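Local coordinates for protein putative xanthine dehydrogenase YAGS fad-binding subunit (Escherichia coli, PDB 5G5G) that holds the molybdenum centre and its pterin cytosine dinucleotide, probably as the gamma subunit of a periplasmic aldehyde oxidase, at residues 49-63 with 103-117. Sequence-based numbering, arbitrary orientation.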
loop_
_atom_site.group_PDB
_atom_site.type_symbol
_atom_site.label_atom_id
_atom_site.label_comp_id
_atom_site.label_asym_id
_atom_site.label_seq_id
_atom_site.Cartn_x
_atom_site.Cartn_y
_atom_site.Cartn_z
ATOM N N ALA C 49 12.326 -24.211 9.650
ATOM C CA ALA C 49 12.875 -24.106 8.288
ATOM C C ALA C 49 12.086 -23.063 7.485
ATOM O O ALA C 49 11.035 -22.569 7.929
ATOM C CB ALA C 49 12.925 -25.476 7.616
ATOM N N TYR C 50 12.639 -22.699 6.348
ATOM C CA TYR C 50 12.132 -21.637 5.494
ATOM C C TYR C 50 11.600 -22.206 4.210
ATOM O O TYR C 50 12.296 -22.932 3.515
ATOM C CB TYR C 50 13.243 -20.656 5.214
ATOM C CG TYR C 50 13.749 -19.922 6.409
ATOM C CD1 TYR C 50 14.661 -20.483 7.267
ATOM C CD2 TYR C 50 13.267 -18.655 6.722
ATOM C CE1 TYR C 50 15.134 -19.801 8.368
ATOM C CE2 TYR C 50 13.731 -17.956 7.838
ATOM C CZ TYR C 50 14.656 -18.546 8.667
ATOM O OH TYR C 50 15.116 -17.835 9.786
ATOM N N GLY C 51 10.365 -21.858 3.854
ATOM C CA GLY C 51 9.847 -22.253 2.555
ATOM C C GLY C 51 9.742 -21.094 1.596
ATOM O O GLY C 51 9.221 -20.055 1.966
ATOM N N TYR C 52 10.158 -21.285 0.349
ATOM C CA TYR C 52 10.143 -20.248 -0.623
ATOM C C TYR C 52 9.282 -20.712 -1.803
ATOM O O TYR C 52 9.543 -21.762 -2.415
ATOM C CB TYR C 52 11.551 -19.832 -1.024
ATOM C CG TYR C 52 11.616 -18.469 -1.668
ATOM C CD1 TYR C 52 11.324 -18.298 -3.029
ATOM C CD2 TYR C 52 11.984 -17.360 -0.934
ATOM C CE1 TYR C 52 11.393 -17.043 -3.623
ATOM C CE2 TYR C 52 12.054 -16.105 -1.494
ATOM C CZ TYR C 52 11.765 -15.950 -2.840
ATOM O OH TYR C 52 11.821 -14.705 -3.400
ATOM N N ILE C 53 8.263 -19.915 -2.100
ATOM C CA ILE C 53 7.288 -20.209 -3.139
ATOM C C ILE C 53 7.816 -20.091 -4.571
ATOM O O ILE C 53 8.545 -19.164 -4.876
ATOM C CB ILE C 53 6.084 -19.272 -2.897
ATOM C CG1 ILE C 53 4.835 -20.088 -2.846
ATOM C CG2 ILE C 53 6.116 -17.991 -3.713
ATOM C CD1 ILE C 53 4.589 -20.345 -1.388
ATOM N N VAL C 54 7.415 -21.028 -5.440
ATOM C CA VAL C 54 7.614 -20.914 -6.889
ATOM C C VAL C 54 6.243 -20.718 -7.520
ATOM O O VAL C 54 5.334 -21.543 -7.344
ATOM C CB VAL C 54 8.279 -22.153 -7.479
ATOM C CG1 VAL C 54 8.493 -22.030 -8.983
ATOM C CG2 VAL C 54 9.602 -22.415 -6.749
ATOM N N GLY C 55 6.110 -19.639 -8.273
ATOM C CA GLY C 55 4.838 -19.289 -8.928
ATOM C C GLY C 55 4.865 -19.519 -10.422
ATOM O O GLY C 55 5.937 -19.568 -11.032
ATOM N N SER C 56 3.691 -19.755 -11.000
ATOM C CA SER C 56 3.591 -20.009 -12.430
ATOM C C SER C 56 4.186 -18.868 -13.251
ATOM O O SER C 56 3.893 -17.671 -13.028
ATOM C CB SER C 56 2.140 -20.159 -12.858
ATOM O OG SER C 56 2.120 -20.371 -14.270
ATOM N N ALA C 57 4.962 -19.252 -14.245
ATOM C CA ALA C 57 5.548 -18.296 -15.195
ATOM C C ALA C 57 4.574 -17.921 -16.329
ATOM O O ALA C 57 4.863 -16.990 -17.093
ATOM C CB ALA C 57 6.855 -18.826 -15.765
ATOM N N ILE C 58 3.461 -18.632 -16.447
ATOM C CA ILE C 58 2.480 -18.325 -17.442
ATOM C C ILE C 58 1.126 -18.065 -16.822
ATOM O O ILE C 58 0.801 -18.543 -15.702
ATOM C CB ILE C 58 2.325 -19.424 -18.505
ATOM C CG1 ILE C 58 1.692 -20.680 -17.943
ATOM C CG2 ILE C 58 3.658 -19.751 -19.146
ATOM C CD1 ILE C 58 1.370 -21.706 -18.979
ATOM N N ALA C 59 0.291 -17.348 -17.583
ATOM C CA ALA C 59 -1.071 -17.075 -17.132
ATOM C C ALA C 59 -1.923 -18.314 -17.125
ATOM O O ALA C 59 -2.743 -18.500 -16.213
ATOM C CB ALA C 59 -1.741 -16.038 -18.027
ATOM N N LYS C 60 -1.777 -19.162 -18.144
ATOM C CA LYS C 60 -2.801 -20.179 -18.392
ATOM C C LYS C 60 -2.321 -21.257 -19.354
ATOM O O LYS C 60 -1.722 -20.945 -20.414
ATOM C CB LYS C 60 -4.074 -19.546 -19.014
ATOM C CG LYS C 60 -5.256 -20.522 -19.118
ATOM C CD LYS C 60 -6.436 -20.075 -19.971
ATOM C CE LYS C 60 -7.584 -21.027 -19.679
ATOM N NZ LYS C 60 -8.873 -20.636 -20.282
ATOM N N GLY C 61 -2.628 -22.494 -18.978
ATOM C CA GLY C 61 -2.169 -23.661 -19.694
ATOM C C GLY C 61 -1.941 -24.854 -18.777
ATOM O O GLY C 61 -2.608 -25.022 -17.759
ATOM N N ARG C 62 -0.983 -25.692 -19.177
ATOM C CA ARG C 62 -0.667 -26.939 -18.508
ATOM C C ARG C 62 0.801 -26.903 -18.092
ATOM O O ARG C 62 1.666 -26.381 -18.811
ATOM C CB ARG C 62 -0.880 -28.138 -19.452
ATOM C CG ARG C 62 -1.017 -29.461 -18.709
ATOM C CD ARG C 62 -1.513 -30.617 -19.568
ATOM N NE ARG C 62 -1.594 -31.863 -18.783
ATOM C CZ ARG C 62 -2.585 -32.193 -17.946
ATOM N NH1 ARG C 62 -3.637 -31.402 -17.765
ATOM N NH2 ARG C 62 -2.526 -33.348 -17.288
ATOM N N LEU C 63 1.053 -27.455 -16.922
ATOM C CA LEU C 63 2.385 -27.670 -16.408
ATOM C C LEU C 63 2.801 -29.031 -16.956
ATOM O O LEU C 63 2.324 -30.055 -16.481
ATOM C CB LEU C 63 2.305 -27.643 -14.874
ATOM C CG LEU C 63 3.583 -27.623 -14.065
ATOM C CD1 LEU C 63 4.454 -26.446 -14.466
ATOM C CD2 LEU C 63 3.231 -27.615 -12.589
ATOM N N PRO C 103 -1.646 -30.252 -12.396
ATOM C CA PRO C 103 -1.075 -29.963 -13.688
ATOM C C PRO C 103 -1.686 -28.751 -14.410
ATOM O O PRO C 103 -1.054 -28.216 -15.291
ATOM C CB PRO C 103 -1.278 -31.290 -14.455
ATOM C CG PRO C 103 -2.496 -31.883 -13.826
ATOM C CD PRO C 103 -2.504 -31.452 -12.396
ATOM N N THR C 104 -2.809 -28.241 -13.968
ATOM C CA THR C 104 -3.437 -27.089 -14.635
ATOM C C THR C 104 -2.963 -25.784 -14.038
ATOM O O THR C 104 -2.843 -25.671 -12.809
ATOM C CB THR C 104 -4.968 -27.184 -14.543
ATOM O OG1 THR C 104 -5.372 -28.382 -15.206
ATOM C CG2 THR C 104 -5.625 -26.046 -15.271
ATOM N N ILE C 105 -2.611 -24.825 -14.901
ATOM C CA ILE C 105 -2.316 -23.458 -14.451
ATOM C C ILE C 105 -3.558 -22.584 -14.738
ATOM O O ILE C 105 -3.978 -22.477 -15.902
ATOM C CB ILE C 105 -1.118 -22.873 -15.185
ATOM C CG1 ILE C 105 0.157 -23.762 -14.981
ATOM C CG2 ILE C 105 -0.874 -21.446 -14.769
ATOM C CD1 ILE C 105 0.651 -23.826 -13.553
ATOM N N GLU C 106 -4.101 -22.011 -13.674
ATOM C CA GLU C 106 -5.281 -21.126 -13.716
ATOM C C GLU C 106 -4.968 -19.640 -13.785
ATOM O O GLU C 106 -5.785 -18.881 -14.335
ATOM C CB GLU C 106 -6.167 -21.371 -12.520
ATOM C CG GLU C 106 -6.618 -22.828 -12.390
ATOM C CD GLU C 106 -7.282 -23.033 -11.062
ATOM O OE1 GLU C 106 -8.419 -22.651 -10.960
ATOM O OE2 GLU C 106 -6.676 -23.519 -10.096
ATOM N N HIS C 107 -3.819 -19.220 -13.297
ATOM C CA HIS C 107 -3.428 -17.804 -13.384
ATOM C C HIS C 107 -1.946 -17.621 -13.217
ATOM O O HIS C 107 -1.263 -18.480 -12.644
ATOM C CB HIS C 107 -4.261 -16.930 -12.371
ATOM C CG HIS C 107 -3.992 -17.248 -10.920
ATOM N ND1 HIS C 107 -2.946 -16.691 -10.235
ATOM C CD2 HIS C 107 -4.577 -18.111 -10.061
ATOM C CE1 HIS C 107 -2.967 -17.113 -8.984
ATOM N NE2 HIS C 107 -3.924 -18.012 -8.864
ATOM N N TYR C 108 -1.458 -16.456 -13.645
ATOM C CA TYR C 108 -0.068 -16.096 -13.486
ATOM C C TYR C 108 0.287 -16.064 -11.987
ATOM O O TYR C 108 -0.522 -15.633 -11.123
ATOM C CB TYR C 108 0.170 -14.742 -14.123
ATOM C CG TYR C 108 1.592 -14.317 -14.145
ATOM C CD1 TYR C 108 2.537 -14.936 -14.974
ATOM C CD2 TYR C 108 2.012 -13.327 -13.317
ATOM C CE1 TYR C 108 3.853 -14.519 -14.948
ATOM C CE2 TYR C 108 3.302 -12.893 -13.302
ATOM C CZ TYR C 108 4.221 -13.521 -14.102
ATOM O OH TYR C 108 5.535 -13.070 -14.026
ATOM N N HIS C 109 1.496 -16.536 -11.686
ATOM C CA HIS C 109 1.964 -16.601 -10.269
ATOM C C HIS C 109 1.171 -17.499 -9.342
ATOM O O HIS C 109 1.391 -17.489 -8.133
ATOM C CB HIS C 109 2.162 -15.219 -9.639
ATOM C CG HIS C 109 3.407 -14.537 -10.071
ATOM N ND1 HIS C 109 3.692 -13.260 -9.687
ATOM C CD2 HIS C 109 4.452 -14.938 -10.843
ATOM C CE1 HIS C 109 4.861 -12.894 -10.156
ATOM N NE2 HIS C 109 5.344 -13.891 -10.875
ATOM N N GLN C 110 0.332 -18.378 -9.867
ATOM C CA GLN C 110 -0.262 -19.399 -9.028
ATOM C C GLN C 110 0.824 -20.300 -8.464
ATOM O O GLN C 110 1.765 -20.667 -9.194
ATOM C CB GLN C 110 -1.262 -20.233 -9.829
ATOM C CG GLN C 110 -1.923 -21.379 -9.052
ATOM C CD GLN C 110 -2.957 -22.091 -9.918
ATOM O OE1 GLN C 110 -2.788 -22.220 -11.145
ATOM N NE2 GLN C 110 -4.056 -22.523 -9.290
ATOM N N ALA C 111 0.743 -20.598 -7.173
ATOM C CA ALA C 111 1.818 -21.371 -6.559
ATOM C C ALA C 111 1.903 -22.774 -7.180
ATOM O O ALA C 111 0.874 -23.452 -7.335
ATOM C CB ALA C 111 1.619 -21.493 -5.084
ATOM N N ILE C 112 3.108 -23.216 -7.534
ATOM C CA ILE C 112 3.314 -24.565 -8.087
ATOM C C ILE C 112 4.305 -25.423 -7.323
ATOM O O ILE C 112 4.376 -26.639 -7.542
ATOM C CB ILE C 112 3.654 -24.571 -9.592
ATOM C CG1 ILE C 112 4.970 -23.807 -9.858
ATOM C CG2 ILE C 112 2.490 -23.988 -10.367
ATOM C CD1 ILE C 112 5.463 -23.919 -11.293
ATOM N N ALA C 113 5.109 -24.802 -6.472
ATOM C CA ALA C 113 6.072 -25.546 -5.678
ATOM C C ALA C 113 6.519 -24.699 -4.482
ATOM O O ALA C 113 6.303 -23.462 -4.450
ATOM C CB ALA C 113 7.272 -25.999 -6.503
ATOM N N LEU C 114 7.102 -25.389 -3.495
ATOM C CA LEU C 114 7.710 -24.711 -2.339
ATOM C C LEU C 114 9.018 -25.396 -2.025
ATOM O O LEU C 114 9.036 -26.595 -1.805
ATOM C CB LEU C 114 6.807 -24.765 -1.099
ATOM C CG LEU C 114 7.368 -24.019 0.132
ATOM C CD1 LEU C 114 6.895 -22.573 0.102
ATOM C CD2 LEU C 114 6.985 -24.716 1.423
ATOM N N VAL C 115 10.123 -24.645 -2.036
ATOM C CA VAL C 115 11.394 -25.235 -1.611
ATOM C C VAL C 115 11.594 -24.916 -0.134
ATOM O O VAL C 115 11.470 -23.742 0.234
ATOM C CB VAL C 115 12.574 -24.655 -2.395
ATOM C CG1 VAL C 115 13.882 -25.253 -1.922
ATOM C CG2 VAL C 115 12.416 -24.895 -3.886
ATOM N N VAL C 116 11.915 -25.925 0.682
ATOM C CA VAL C 116 12.119 -25.793 2.109
ATOM C C VAL C 116 13.612 -25.953 2.339
ATOM O O VAL C 116 14.206 -26.927 1.854
ATOM C CB VAL C 116 11.388 -26.949 2.847
ATOM C CG1 VAL C 116 11.571 -26.829 4.341
ATOM C CG2 VAL C 116 9.926 -26.904 2.486
ATOM N N ALA C 117 14.224 -24.986 3.014
ATOM C CA ALA C 117 15.655 -25.036 3.304
ATOM C C ALA C 117 15.980 -24.514 4.720
ATOM O O ALA C 117 15.140 -23.980 5.405
ATOM C CB ALA C 117 16.400 -24.234 2.264
HETATM O O HOH W 1 -4.505 -28.557 -18.549
#
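Y50, Y52 and V54 pair antiparallel with A117, V115 and A113 through backbone hydrogen bonds, joining two strands of the a/b hammerhead domain found in aldehyde oxidases and xanthine dehydrogenases. A classic beta bulge shifts the register by one: I112 and A113 both face V54, whose O takes a hydrogen bond from I112 N at 2.8 Å and a weak one from A113 N at 3.4 Å. Helix 250-262 packs against the side of the sheet carrying I53 and L114. Beside the type II turn at H107-Q110, S56 keeps the chains together, its N donating to Q110 O and its O accepting from H109 N. A second antiparallel pairing joins 61-63 to 103-105, where I105 N donates to G61 O and L63 N to P103 O. From there the I105 side chain reaches across the S56-I58 loop toward L63. Its CB lies 3.7 Å from G61 O. CG2 enters the loop, 3.2 Å from S56 OG, which donates to a lone pair of I58 O at 2.7 Å. CG1, anti to the carbonyl carbon (chi1 -58°), carries CD1 to within 4.0 Å of S56 CB, with L63 CB slightly farther off. Cutting I105 back to an alanine would probably open a gap beside S56, I58 and L63. At the outer end P103 CB sits over one face of the R62 guanidinium, 3.7 Å from R62 NH2, while a water at the edge of the group accepts from R62 NH1 at 3.1 Å.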